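Local coordinates for polyprenyl synthetase (Nonlabens dokdonensis, PDB 6KD7), which probably acts as a magnesium-dependent prenyltransferase that lengthens isoprenoid diphosphates to make geranylgeranyl pyrophosphate, at residues Ala204-Leu207 / Met208-Tyr211; Leu162-Ile165 / Lys166-Ser170; Ile291-Tyr294 / Thr295-Leu299; Lys234-Leu237 / Tyr238-Ile242. All blocks are in the same frame, centred on the assembly; numbering follows the deposited sequence.

How the contacts relate
All four contacts are local ones in the all-helical prenyl synthase fold: three within one long helix each, the fourth along the short helix 236-241 and the residues at its ends. In chain order come contact 2 (helix 158-183), contact 1 (helix 188-215), contact 4 and contact 3 (helix 283-303). Contact 1 is the hub: its centre lies about 11 Å from that of contact 2 and about 12 Å from those of contacts 3 and 4, whose own centres are about 19 Å apart. Its Leu-207 touches Ile-165, Tyr-236, Ile-291 and Tyr-294, so the aspartate-bearing helix packs against all three others. Its Phe-205 touches the pyrophosphate, and magnesium lies near Gln-206 and Lys-168.

Contact 1: residues Ala204-Leu207 / Met208-Tyr211; sequences AFQL and MDDY
Phe-205 and Met-208 meet because both carry CG opposite the backbone N (chi1 -174° in each), and a bend at the methionine's last torsion, chi3 78°, swings its methyl back to the ring. Met-208 CE lies obliquely against the phenyl group, 3.9 Å from Phe-205 CD1; a flexible thioether suits such a spot because it can mould itself to an aromatic neighbour. Phe-205 belongs to the pyrophosphate pocket, and the Asp-209/Asp-210 pair opens the second aspartate-rich motif (DDxxD) of the FPP/GGPP synthase family, on helix 188-215. The two acids are turned differently. Asp-209 forms a salt bridge with Lys-223. In Asp-210, chi1 -74° sets CG beside the backbone N, and the carboxylate runs back past Leu-207, whose CD2 is 4.1 Å from Asp-210 OD2. That oxygen is hydrogen-bonded to Tyr-161 OH and probably also to the backbone N of Tyr-236, so a compact acid here links three helices. With an alanine in place of Asp-210, Tyr-161 OH and Tyr-236 N would probably both be left without their shared acceptor. The backbone beneath is regular: Asp-210 N donates to Gln-206 O at 2.9 Å, and one residue further on Tyr-211 N reaches Leu-207 O at 3.0 Å.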
ATOM      1  N   ALA A 204      35.915  18.944  13.505  1.00 32.08           N
ATOM      2  CA  ALA A 204      36.051  18.325  14.831  1.00 30.03           C
ATOM      3  C   ALA A 204      34.657  18.021  15.366  1.00 28.81           C
ATOM      4  O   ALA A 204      34.440  16.960  15.959  1.00 28.93           O
ATOM      5  CB  ALA A 204      36.827  19.233  15.776  1.00 33.75           C
ATOM      6  N   PHE A 205      33.765  18.981  15.285  1.00 26.29           N
ATOM      7  CA  PHE A 205      32.406  18.840  15.862  1.00 30.89           C
ATOM      8  C   PHE A 205      31.676  17.620  15.201  1.00 32.18           C
ATOM      9  O   PHE A 205      31.013  16.814  15.873  1.00 29.50           O
ATOM     10  CB  PHE A 205      31.686  20.175  15.678  1.00 29.46           C
ATOM     11  CG  PHE A 205      30.341  20.284  16.336  1.00 36.18           C
ATOM     12  CD1 PHE A 205      30.202  20.046  17.705  1.00 40.70           C
ATOM     13  CD2 PHE A 205      29.219  20.652  15.598  1.00 37.96           C
ATOM     14  CE1 PHE A 205      28.964  20.148  18.329  1.00 39.30           C
ATOM     15  CE2 PHE A 205      27.984  20.779  16.235  1.00 41.67           C
ATOM     16  CZ  PHE A 205      27.847  20.487  17.582  1.00 40.67           C
ATOM     17  N   GLN A 206      31.769  17.489  13.886  1.00 28.80           N
ATOM     18  CA  GLN A 206      31.049  16.450  13.125  1.00 29.48           C
ATOM     19  C   GLN A 206      31.713  15.102  13.400  1.00 29.61           C
ATOM     20  O   GLN A 206      30.973  14.123  13.577  1.00 27.55           O
ATOM     21  CB  GLN A 206      31.051  16.758  11.642  1.00 27.11           C
ATOM     22  CG  GLN A 206      30.365  15.689  10.824  1.00 30.78           C
ATOM     23  CD  GLN A 206      28.962  15.379  11.279  1.00 30.27           C
ATOM     24  OE1 GLN A 206      28.594  14.213  11.380  1.00 32.31           O
ATOM     25  NE2 GLN A 206      28.179  16.407  11.536  1.00 28.20           N
ATOM     26  N   LEU A 207      33.041  15.043  13.434  1.00 28.23           N
ATOM     27  CA  LEU A 207      33.745  13.793  13.809  1.00 29.51           C
ATOM     28  C   LEU A 207      33.328  13.368  15.215  1.00 31.38           C
ATOM     29  O   LEU A 207      33.150  12.135  15.431  1.00 31.08           O
ATOM     30  CB  LEU A 207      35.247  13.920  13.621  1.00 29.64           C
ATOM     31  CG  LEU A 207      35.643  14.025  12.152  1.00 32.78           C
ATOM     32  CD1 LEU A 207      37.126  14.258  12.018  1.00 39.26           C
ATOM     33  CD2 LEU A 207      35.261  12.772  11.381  1.00 36.23           C
ATOM     34  N   MET A 208      33.097  14.334  16.103  1.00 30.97           N
ATOM     35  CA  MET A 208      32.595  14.047  17.469  1.00 32.57           C
ATOM     36  C   MET A 208      31.182  13.463  17.369  1.00 30.05           C
ATOM     37  O   MET A 208      30.913  12.503  18.059  1.00 29.97           O
ATOM     38  CB  MET A 208      32.558  15.312  18.328  1.00 34.61           C
ATOM     39  CG  MET A 208      32.198  15.046  19.771  1.00 42.57           C
ATOM     40  SD  MET A 208      32.139  16.527  20.802  1.00 56.23           S
ATOM     41  CE  MET A 208      30.554  17.227  20.359  1.00 50.65           C
ATOM     42  N   ASP A 209      30.328  14.031  16.520  1.00 29.54           N
ATOM     43  CA  ASP A 209      28.958  13.507  16.332  1.00 29.47           C
ATOM     44  C   ASP A 209      29.063  12.052  15.800  1.00 29.39           C
ATOM     45  O   ASP A 209      28.392  11.169  16.327  1.00 29.37           O
ATOM     46  CB  ASP A 209      28.165  14.494  15.489  1.00 33.30           C
ATOM     47  CG  ASP A 209      26.818  13.916  15.102  1.00 45.52           C
ATOM     48  OD1 ASP A 209      26.761  13.171  14.085  1.00 50.37           O
ATOM     49  OD2 ASP A 209      25.841  14.164  15.844  1.00 51.20           O
ATOM     50  N   ASP A 210      29.966  11.759  14.866  1.00 29.60           N
ATOM     51  CA  ASP A 210      30.144  10.388  14.349  1.00 30.61           C
ATOM     52  C   ASP A 210      30.471   9.478  15.536  1.00 35.50           C
ATOM     53  O   ASP A 210      29.967   8.375  15.569  1.00 34.69           O
ATOM     54  CB  ASP A 210      31.242  10.322  13.289  1.00 29.81           C
ATOM     55  CG  ASP A 210      30.877  10.906  11.937  1.00 29.16           C
ATOM     56  OD1 ASP A 210      29.724  11.400  11.790  1.00 26.98           O
ATOM     57  OD2 ASP A 210      31.732  10.813  11.034  1.00 33.65           O
ATOM     58  N   TYR A 211      31.331   9.928  16.456  1.00 34.87           N
ATOM     59  CA  TYR A 211      31.838   9.108  17.573  1.00 33.06           C
ATOM     60  C   TYR A 211      30.701   8.828  18.552  1.00 31.38           C
ATOM     61  O   TYR A 211      30.523   7.675  18.997  1.00 35.03           O
ATOM     62  CB  TYR A 211      33.008   9.796  18.287  1.00 38.74           C
ATOM     63  CG  TYR A 211      33.538   8.986  19.440  1.00 35.27           C
ATOM     64  CD1 TYR A 211      32.980   9.097  20.700  1.00 37.44           C
ATOM     65  CD2 TYR A 211      34.518   8.037  19.227  1.00 39.63           C
ATOM     66  CE1 TYR A 211      33.430   8.311  21.741  1.00 40.57           C
ATOM     67  CE2 TYR A 211      34.985   7.242  20.255  1.00 40.45           C
ATOM     68  CZ  TYR A 211      34.435   7.391  21.512  1.00 40.40           C
ATOM     69  OH  TYR A 211      34.900   6.598  22.506  1.00 50.05           O
TER

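Contact 2: residues Leu162-Ile165 / Lys166-Ser170; sequences LNMI and KLKTS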
ATOM      1  N   LEU A 162      35.731  13.179   4.307  1.00 33.37           N
ATOM      2  CA  LEU A 162      36.053  14.462   5.011  1.00 32.33           C
ATOM      3  C   LEU A 162      35.587  15.639   4.156  1.00 28.38           C
ATOM      4  O   LEU A 162      35.030  16.594   4.699  1.00 30.77           O
ATOM      5  CB  LEU A 162      37.548  14.538   5.311  1.00 30.42           C
ATOM      6  CG  LEU A 162      38.011  13.515   6.356  1.00 30.45           C
ATOM      7  CD1 LEU A 162      39.540  13.476   6.441  1.00 31.41           C
ATOM      8  CD2 LEU A 162      37.374  13.798   7.703  1.00 27.79           C
ATOM      9  N   ASN A 163      35.740  15.523   2.848  1.00 27.84           N
ATOM     10  CA  ASN A 163      35.231  16.531   1.888  1.00 29.72           C
ATOM     11  C   ASN A 163      33.705  16.631   2.031  1.00 30.31           C
ATOM     12  O   ASN A 163      33.170  17.764   2.063  1.00 29.19           O
ATOM     13  CB  ASN A 163      35.709  16.210   0.470  1.00 29.82           C
ATOM     14  CG  ASN A 163      35.232  17.266  -0.494  1.00 31.52           C
ATOM     15  OD1 ASN A 163      35.608  18.404  -0.331  1.00 36.67           O
ATOM     16  ND2 ASN A 163      34.302  16.945  -1.381  1.00 33.57           N
ATOM     17  N   MET A 164      33.002  15.499   2.180  1.00 27.90           N
ATOM     18  CA  MET A 164      31.531  15.548   2.243  1.00 26.02           C
ATOM     19  C   MET A 164      31.103  16.262   3.539  1.00 26.27           C
ATOM     20  O   MET A 164      30.258  17.209   3.469  1.00 25.80           O
ATOM     21  CB  MET A 164      30.949  14.139   2.128  1.00 27.20           C
ATOM     22  CG  MET A 164      29.430  14.091   2.280  1.00 26.61           C
ATOM     23  SD  MET A 164      28.841  14.079   3.984  1.00 25.76           S
ATOM     24  CE  MET A 164      29.372  12.450   4.520  1.00 25.40           C
ATOM     25  N   ILE A 165      31.622  15.840   4.694  1.00 25.36           N
ATOM     26  CA  ILE A 165      31.209  16.479   5.971  1.00 27.97           C
ATOM     27  C   ILE A 165      31.681  17.939   6.032  1.00 26.87           C
ATOM     28  O   ILE A 165      30.980  18.786   6.661  1.00 25.64           O
ATOM     29  CB  ILE A 165      31.631  15.686   7.213  1.00 29.35           C
ATOM     30  CG1 ILE A 165      33.139  15.521   7.330  1.00 27.34           C
ATOM     31  CG2 ILE A 165      30.867  14.369   7.263  1.00 30.48           C
ATOM     32  CD1 ILE A 165      33.555  15.089   8.727  1.00 31.00           C
ATOM     33  N   LYS A 166      32.739  18.285   5.315  1.00 27.18           N
ATOM     34  CA  LYS A 166      33.159  19.702   5.276  1.00 28.58           C
ATOM     35  C   LYS A 166      32.043  20.507   4.635  1.00 25.78           C
ATOM     36  O   LYS A 166      31.580  21.513   5.261  1.00 27.81           O
ATOM     37  CB  LYS A 166      34.471  19.871   4.513  1.00 30.84           C
ATOM     38  CG  LYS A 166      34.919  21.327   4.412  1.00 36.93           C
ATOM     39  CD  LYS A 166      36.211  21.494   3.661  1.00 40.01           C
ATOM     40  CE  LYS A 166      36.119  22.485   2.539  1.00 49.73           C
ATOM     41  NZ  LYS A 166      37.232  22.234   1.598  1.00 62.26           N
ATOM     42  N   LEU A 167      31.627  20.098   3.431  1.00 26.16           N
ATOM     43  CA  LEU A 167      30.535  20.791   2.682  1.00 26.21           C
ATOM     44  C   LEU A 167      29.217  20.725   3.460  1.00 24.13           C
ATOM     45  O   LEU A 167      28.476  21.723   3.508  1.00 25.29           O
ATOM     46  CB  LEU A 167      30.402  20.154   1.295  1.00 26.66           C
ATOM     47  CG  LEU A 167      31.612  20.347   0.384  1.00 29.64           C
ATOM     48  CD1 LEU A 167      31.530  19.516  -0.874  1.00 30.05           C
ATOM     49  CD2 LEU A 167      31.728  21.802  -0.014  1.00 32.81           C
ATOM     50  N   LYS A 168      28.893  19.588   4.048  1.00 26.31           N
ATOM     51  CA  LYS A 168      27.531  19.385   4.587  1.00 28.01           C
ATOM     52  C   LYS A 168      27.383  20.060   5.955  1.00 24.59           C
ATOM     53  O   LYS A 168      26.250  20.467   6.270  1.00 25.92           O
ATOM     54  CB  LYS A 168      27.229  17.889   4.718  1.00 33.97           C
ATOM     55  CG  LYS A 168      25.764  17.527   4.933  1.00 36.96           C
ATOM     56  CD  LYS A 168      25.653  16.185   5.601  1.00 50.76           C
ATOM     57  CE  LYS A 168      24.636  15.270   4.958  1.00 66.79           C
ATOM     58  NZ  LYS A 168      23.746  14.620   5.954  1.00 72.04           N
ATOM     59  N   THR A 169      28.436  20.047   6.768  1.00 24.63           N
ATOM     60  CA  THR A 169      28.303  20.549   8.156  1.00 28.92           C
ATOM     61  C   THR A 169      29.323  21.619   8.572  1.00 28.81           C
ATOM     62  O   THR A 169      29.059  22.258   9.549  1.00 33.36           O
ATOM     63  CB  THR A 169      28.425  19.382   9.141  1.00 28.69           C
ATOM     64  OG1 THR A 169      29.788  18.998   9.155  1.00 32.12           O
ATOM     65  CG2 THR A 169      27.597  18.177   8.767  1.00 30.77           C
ATOM     66  N   SER A 170      30.440  21.778   7.876  1.00 27.92           N
ATOM     67  CA  SER A 170      31.499  22.705   8.351  1.00 29.23           C
ATOM     68  C   SER A 170      31.506  24.062   7.649  1.00 29.66           C
ATOM     69  O   SER A 170      31.710  25.043   8.324  1.00 29.11           O
ATOM     70  CB  SER A 170      32.826  22.052   8.249  1.00 30.46           C
ATOM     71  OG  SER A 170      32.850  20.863   9.006  1.00 36.06           O
TER
HETATM   72  O   HOH W   1      37.886  19.016   1.394  1.00 41.84           O
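Ile-165 and Thr-169 carry the main hydrogen-bonded feature of this helical stretch. Ile-165 O accepts from Thr-169 N and from Thr-169 OG1, each 2.8 Å away, the two donors arriving from opposite faces of the carbonyl plane. The hydroxyl gets there because chi1 of 73° places it between the backbone N and the carbonyl carbon, close above the preceding turn. A weak third bond comes from Ser-170 N to Ile-165 O (3.3 Å), marking a wider, pi-type turn at 166-170. Lys-168 and Thr-169 match the Lys-Thr pair found at the irregular point of this helix, as in related prenyl synthases, and the Lys-168 side chain is about 4 Å from a bound magnesium ion. A valine at Thr-169 lacks the hydroxyl, and Ile-165 O, gripped by one fewer donor, would probably hold the widened turn less firmly. Before this point the turns are ordinary, as in Leu-167 N to Asn-163 O (3.1 Å).

One polar link runs through solvent: a water donates to Asn-163 OD1 (2.9 Å) and accepts from Lys-166 NZ (3.3 Å), joining a short amide to a long lysine three residues on.

The remaining van der Waals contacts are looser. Met-164 and Lys-168 run side by side in the same direction, with Met-164 SD 4.1 Å from Lys-168 CD; the lysine's aliphatic portion packs while its NZ forms a salt bridge with Asp-147. Asn-163 ND2 rests 3.8 Å from Leu-167 CD1.

Within the bundle, Met-164 and Lys-168 face helix 123-150, while Ile-165, Thr-169 and Ser-170 turn to helix 188-215.

Contact 3: residues Ile291-Tyr294 / Thr295-Leu299; sequences IESY and TQKAL
Gln-296 reaches back over Glu-292 on helix 283-303, an amphipathic helix of the all-helical prenyl synthase fold whose Tyr-294 side packs on helix 188-215. Its CB sits 3.7 Å from Glu-292 O, over the preceding turn. With chi1 at -74°, CG stands beside the backbone N and comes within 3.3 Å of Glu-292 OE2; a further bend at chi2 then brings the amide across the acid at a slant. CD follows at 3.7 Å from Glu-292 OE2, and at the tip NE2 donates a weak bond to Glu-292 OE2 (3.4 Å), the amide and carboxylate planes standing 39° apart. A neutral amide suits this place, since the glutamate's stronger partner is Arg-325, which forms a salt bridge through Glu-292 OE1.

Next to it, Lys-297 runs back along the preceding turn as an extended chain, its CG 3.2 Å from Ser-293 O and its CD oblique to the Tyr-294 ring. Thr-295 is the buried polar residue: a beta-hydroxyl can be satisfied by the helix itself. Ile-291 O accepts both Thr-295 N, at 2.9 Å, and, from the opposite face of the carbonyl, Thr-295 OG1 at 2.6 Å, which lies 36° out of the plane.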
ATOM      1  N   ILE A 291      39.501  13.854  15.930  1.00 32.94           N
ATOM      2  CA  ILE A 291      38.773  14.959  16.620  1.00 34.28           C
ATOM      3  C   ILE A 291      39.790  15.865  17.325  1.00 38.31           C
ATOM      4  O   ILE A 291      39.668  17.131  17.242  1.00 35.71           O
ATOM      5  CB  ILE A 291      37.763  14.404  17.616  1.00 33.75           C
ATOM      6  CG1 ILE A 291      36.628  13.658  16.909  1.00 38.41           C
ATOM      7  CG2 ILE A 291      37.210  15.505  18.491  1.00 33.55           C
ATOM      8  CD1 ILE A 291      35.854  12.768  17.835  1.00 34.95           C
ATOM      9  N   GLU A 292      40.718  15.227  18.036  1.00 38.99           N
ATOM     10  CA  GLU A 292      41.823  15.870  18.792  1.00 42.65           C
ATOM     11  C   GLU A 292      42.616  16.704  17.781  1.00 36.95           C
ATOM     12  O   GLU A 292      42.842  17.895  18.009  1.00 35.36           O
ATOM     13  CB  GLU A 292      42.682  14.798  19.481  1.00 49.83           C
ATOM     14  CG  GLU A 292      44.088  15.238  19.885  1.00 57.90           C
ATOM     15  CD  GLU A 292      44.154  16.378  20.902  1.00 66.43           C
ATOM     16  OE1 GLU A 292      43.104  16.728  21.510  1.00 68.80           O
ATOM     17  OE2 GLU A 292      45.255  16.956  21.063  1.00 84.09           O
ATOM     18  N   SER A 293      42.944  16.115  16.652  1.00 30.70           N
ATOM     19  CA  SER A 293      43.802  16.734  15.630  1.00 34.23           C
ATOM     20  C   SER A 293      43.111  17.973  15.035  1.00 41.58           C
ATOM     21  O   SER A 293      43.769  19.029  14.901  1.00 41.86           O
ATOM     22  CB  SER A 293      44.148  15.713  14.626  1.00 32.32           C
ATOM     23  OG  SER A 293      44.818  16.318  13.539  1.00 35.40           O
ATOM     24  N   TYR A 294      41.829  17.863  14.694  1.00 39.07           N
ATOM     25  CA  TYR A 294      41.077  19.030  14.165  1.00 34.04           C
ATOM     26  C   TYR A 294      40.939  20.105  15.244  1.00 33.70           C
ATOM     27  O   TYR A 294      40.963  21.274  14.912  1.00 30.76           O
ATOM     28  CB  TYR A 294      39.750  18.628  13.528  1.00 32.35           C
ATOM     29  CG  TYR A 294      39.912  18.076  12.141  1.00 30.31           C
ATOM     30  CD1 TYR A 294      40.251  18.899  11.087  1.00 29.67           C
ATOM     31  CD2 TYR A 294      39.758  16.730  11.891  1.00 32.57           C
ATOM     32  CE1 TYR A 294      40.422  18.401   9.811  1.00 29.32           C
ATOM     33  CE2 TYR A 294      39.917  16.214  10.619  1.00 33.61           C
ATOM     34  CZ  TYR A 294      40.255  17.052   9.577  1.00 33.01           C
ATOM     35  OH  TYR A 294      40.413  16.550   8.328  1.00 36.55           O
ATOM     36  N   THR A 295      40.726  19.691  16.490  1.00 34.45           N
ATOM     37  CA  THR A 295      40.589  20.676  17.588  1.00 34.40           C
ATOM     38  C   THR A 295      41.893  21.462  17.728  1.00 37.30           C
ATOM     39  O   THR A 295      41.819  22.672  17.831  1.00 38.12           O
ATOM     40  CB  THR A 295      40.216  19.998  18.906  1.00 40.19           C
ATOM     41  OG1 THR A 295      39.028  19.247  18.689  1.00 39.99           O
ATOM     42  CG2 THR A 295      39.974  20.993  20.016  1.00 39.09           C
ATOM     43  N   GLN A 296      43.035  20.784  17.667  1.00 38.85           N
ATOM     44  CA  GLN A 296      44.346  21.463  17.791  1.00 40.13           C
ATOM     45  C   GLN A 296      44.511  22.430  16.619  1.00 42.68           C
ATOM     46  O   GLN A 296      44.866  23.576  16.863  1.00 41.70           O
ATOM     47  CB  GLN A 296      45.477  20.440  17.870  1.00 40.57           C
ATOM     48  CG  GLN A 296      45.547  19.720  19.210  1.00 49.81           C
ATOM     49  CD  GLN A 296      45.492  20.640  20.406  1.00 55.35           C
ATOM     50  OE1 GLN A 296      46.128  21.682  20.442  1.00 59.33           O
ATOM     51  NE2 GLN A 296      44.729  20.252  21.411  1.00 54.17           N
ATOM     52  N   LYS A 297      44.134  22.007  15.417  1.00 36.15           N
ATOM     53  CA  LYS A 297      44.253  22.872  14.221  1.00 35.07           C
ATOM     54  C   LYS A 297      43.414  24.130  14.455  1.00 34.61           C
ATOM     55  O   LYS A 297      43.883  25.209  14.121  1.00 33.48           O
ATOM     56  CB  LYS A 297      43.731  22.129  12.990  1.00 38.65           C
ATOM     57  CG  LYS A 297      44.586  20.968  12.512  1.00 45.15           C
ATOM     58  CD  LYS A 297      44.205  20.501  11.135  1.00 55.66           C
ATOM     59  CE  LYS A 297      45.140  19.463  10.559  1.00 62.35           C
ATOM     60  NZ  LYS A 297      45.094  19.472   9.079  1.00 71.72           N
ATOM     61  N   ALA A 298      42.230  23.968  15.036  1.00 33.23           N
ATOM     62  CA  ALA A 298      41.330  25.101  15.338  1.00 34.38           C
ATOM     63  C   ALA A 298      41.976  26.022  16.379  1.00 36.97           C
ATOM     64  O   ALA A 298      41.854  27.229  16.232  1.00 33.65           O
ATOM     65  CB  ALA A 298      40.006  24.586  15.821  1.00 33.68           C
ATOM     66  N   LEU A 299      42.619  25.448  17.398  1.00 37.58           N
ATOM     67  CA  LEU A 299      43.282  26.251  18.462  1.00 38.73           C
ATOM     68  C   LEU A 299      44.427  27.077  17.862  1.00 32.78           C
ATOM     69  O   LEU A 299      44.510  28.247  18.188  1.00 38.11           O
ATOM     70  CB  LEU A 299      43.770  25.308  19.561  1.00 39.02           C
ATOM     71  CG  LEU A 299      42.677  24.623  20.372  1.00 41.20           C
ATOM     72  CD1 LEU A 299      43.228  24.104  21.683  1.00 43.94           C
ATOM     73  CD2 LEU A 299      41.516  25.555  20.628  1.00 42.83           C
TER

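Contact 4: residues Lys234-Leu237 / Tyr238-Ile242; sequences KTYL and YLKSI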
ATOM      1  N   LYS A 234      28.332   4.980   6.350  1.00 33.21           N
ATOM      2  CA  LYS A 234      29.801   4.774   6.355  1.00 40.57           C
ATOM      3  C   LYS A 234      30.456   6.058   6.898  1.00 35.00           C
ATOM      4  O   LYS A 234      30.829   6.938   6.088  1.00 41.41           O
ATOM      5  CB  LYS A 234      30.213   4.398   4.925  1.00 53.12           C
ATOM      6  CG  LYS A 234      29.798   2.987   4.497  1.00 62.72           C
ATOM      7  CD  LYS A 234      30.388   2.550   3.163  1.00 69.22           C
ATOM      8  CE  LYS A 234      29.828   3.308   1.980  1.00 63.77           C
ATOM      9  NZ  LYS A 234      28.433   2.891   1.719  1.00 56.47           N
ATOM     10  N   THR A 235      30.470   6.210   8.219  1.00 29.53           N
ATOM     11  CA  THR A 235      31.029   7.408   8.889  1.00 31.47           C
ATOM     12  C   THR A 235      32.510   7.177   9.176  1.00 32.93           C
ATOM     13  O   THR A 235      33.026   6.093   8.865  1.00 35.40           O
ATOM     14  CB  THR A 235      30.264   7.746  10.158  1.00 29.73           C
ATOM     15  OG1 THR A 235      30.522   6.734  11.124  1.00 30.23           O
ATOM     16  CG2 THR A 235      28.781   7.926   9.943  1.00 29.92           C
ATOM     17  N   TYR A 236      33.175   8.176   9.743  1.00 32.72           N
ATOM     18  CA  TYR A 236      34.641   8.100   9.947  1.00 31.56           C
ATOM     19  C   TYR A 236      34.952   6.876  10.804  1.00 28.74           C
ATOM     20  O   TYR A 236      35.921   6.196  10.531  1.00 31.42           O
ATOM     21  CB  TYR A 236      35.150   9.386  10.598  1.00 34.77           C
ATOM     22  CG  TYR A 236      36.643   9.565  10.551  1.00 32.02           C
ATOM     23  CD1 TYR A 236      37.254  10.171   9.469  1.00 36.84           C
ATOM     24  CD2 TYR A 236      37.443   9.136  11.590  1.00 34.73           C
ATOM     25  CE1 TYR A 236      38.623  10.338   9.415  1.00 36.91           C
ATOM     26  CE2 TYR A 236      38.812   9.304  11.558  1.00 35.28           C
ATOM     27  CZ  TYR A 236      39.405   9.903  10.466  1.00 37.57           C
ATOM     28  OH  TYR A 236      40.751  10.058  10.439  1.00 46.44           O
ATOM     29  N   LEU A 237      34.085   6.600  11.768  1.00 28.26           N
ATOM     30  CA  LEU A 237      34.250   5.464  12.699  1.00 31.87           C
ATOM     31  C   LEU A 237      34.293   4.160  11.888  1.00 38.20           C
ATOM     32  O   LEU A 237      35.221   3.396  12.086  1.00 41.61           O
ATOM     33  CB  LEU A 237      33.013   5.526  13.595  1.00 34.23           C
ATOM     34  CG  LEU A 237      33.075   4.840  14.949  1.00 34.39           C
ATOM     35  CD1 LEU A 237      34.411   5.072  15.620  1.00 43.60           C
ATOM     36  CD2 LEU A 237      31.940   5.326  15.823  1.00 31.77           C
ATOM     37  N   TYR A 238      33.363   3.957  10.958  1.00 35.15           N
ATOM     38  CA  TYR A 238      33.365   2.729  10.119  1.00 35.29           C
ATOM     39  C   TYR A 238      34.536   2.711   9.133  1.00 35.06           C
ATOM     40  O   TYR A 238      35.204   1.696   9.041  1.00 37.24           O
ATOM     41  CB  TYR A 238      32.050   2.597   9.353  1.00 37.38           C
ATOM     42  CG  TYR A 238      32.030   1.532   8.288  1.00 39.14           C
ATOM     43  CD1 TYR A 238      32.396   1.818   6.989  1.00 39.24           C
ATOM     44  CD2 TYR A 238      31.628   0.241   8.575  1.00 39.38           C
ATOM     45  CE1 TYR A 238      32.370   0.852   6.001  1.00 43.75           C
ATOM     46  CE2 TYR A 238      31.600  -0.739   7.602  1.00 40.09           C
ATOM     47  CZ  TYR A 238      31.972  -0.432   6.308  1.00 41.30           C
ATOM     48  OH  TYR A 238      31.951  -1.377   5.337  1.00 44.15           O
ATOM     49  N   LEU A 239      34.807   3.839   8.484  1.00 32.14           N
ATOM     50  CA  LEU A 239      35.855   3.915   7.436  1.00 33.20           C
ATOM     51  C   LEU A 239      37.226   3.562   8.020  1.00 38.08           C
ATOM     52  O   LEU A 239      37.986   2.911   7.335  1.00 41.35           O
ATOM     53  CB  LEU A 239      35.842   5.314   6.816  1.00 36.02           C
ATOM     54  CG  LEU A 239      34.619   5.644   5.966  1.00 35.59           C
ATOM     55  CD1 LEU A 239      34.671   7.077   5.479  1.00 34.09           C
ATOM     56  CD2 LEU A 239      34.503   4.697   4.791  1.00 37.53           C
ATOM     57  N   LYS A 240      37.504   3.975   9.249  1.00 39.38           N
ATOM     58  CA  LYS A 240      38.804   3.711   9.919  1.00 45.36           C
ATOM     59  C   LYS A 240      38.821   2.261  10.422  1.00 41.75           C
ATOM     60  O   LYS A 240      39.850   1.610  10.291  1.00 45.97           O
ATOM     61  CB  LYS A 240      39.038   4.688  11.075  1.00 42.86           C
ATOM     62  CG  LYS A 240      39.225   6.137  10.675  1.00 45.62           C
ATOM     63  CD  LYS A 240      40.312   6.365   9.648  1.00 46.49           C
ATOM     64  CE  LYS A 240      41.702   6.322  10.239  1.00 44.90           C
ATOM     65  NZ  LYS A 240      42.697   6.432   9.147  1.00 47.28           N
ATOM     66  N   SER A 241      37.711   1.777  10.964  1.00 40.91           N
ATOM     67  CA  SER A 241      37.575   0.384  11.451  1.00 39.66           C
ATOM     68  C   SER A 241      37.899  -0.616  10.330  1.00 43.11           C
ATOM     69  O   SER A 241      38.638  -1.570  10.602  1.00 43.56           O
ATOM     70  CB  SER A 241      36.247   0.184  12.024  1.00 39.96           C
ATOM     71  OG  SER A 241      36.090   0.941  13.207  1.00 36.02           O
ATOM     72  N   ILE A 242      37.489  -0.363   9.085  1.00 39.93           N
ATOM     73  CA  ILE A 242      37.688  -1.362   8.009  1.00 39.89           C
ATOM     74  C   ILE A 242      39.103  -1.276   7.448  1.00 47.10           C
ATOM     75  O   ILE A 242      39.382  -2.039   6.534  1.00 53.80           O
ATOM     76  CB  ILE A 242      36.623  -1.255   6.902  1.00 37.95           C
ATOM     77  CG1 ILE A 242      36.661   0.073   6.149  1.00 40.61           C
ATOM     78  CG2 ILE A 242      35.256  -1.565   7.485  1.00 41.84           C
ATOM     79  CD1 ILE A 242      35.979   0.032   4.778  1.00 40.39           C
TER
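Tyr-236 and Lys-240 lie side by side and point the same way, the lysine's methylenes covering one face of the ring. Lys-240 CG approaches Tyr-236 CE2 to 3.3 Å, and CD makes an off-centre CH-pi contact, 4.2 Å from the ring centroid and 30° off the normal. Bends at chi2 and chi3 fold the chain over the ring, while its NZ forms a salt bridge with Glu-243; a lysine can pack with its methylenes and keep its charge at the end.

A second lysine-tyrosine pair lies on another side of the helix: Lys-234 and Tyr-238 also point the same way, but Lys-234 CG meets Tyr-238 CE1 obliquely, at 3.7 Å. Lys-234 NZ is held by the backbone oxygens of Phe-150 and Arg-153. Ile-242 CG2 rests on a face of the Tyr-238 ring, which also stacks with Phe-255.

Ser-241 folds its hydroxyl back onto the turn, OG to Leu-237 O at 2.8 Å, and Ser-241 N reaches Leu-237 O from the other face of the carbonyl. Thr-235 is the N-cap of the short helix 236-241, and its O accepts from Leu-239 N; Tyr-236 N probably bonds to Asp-210 of the second DDxxD motif.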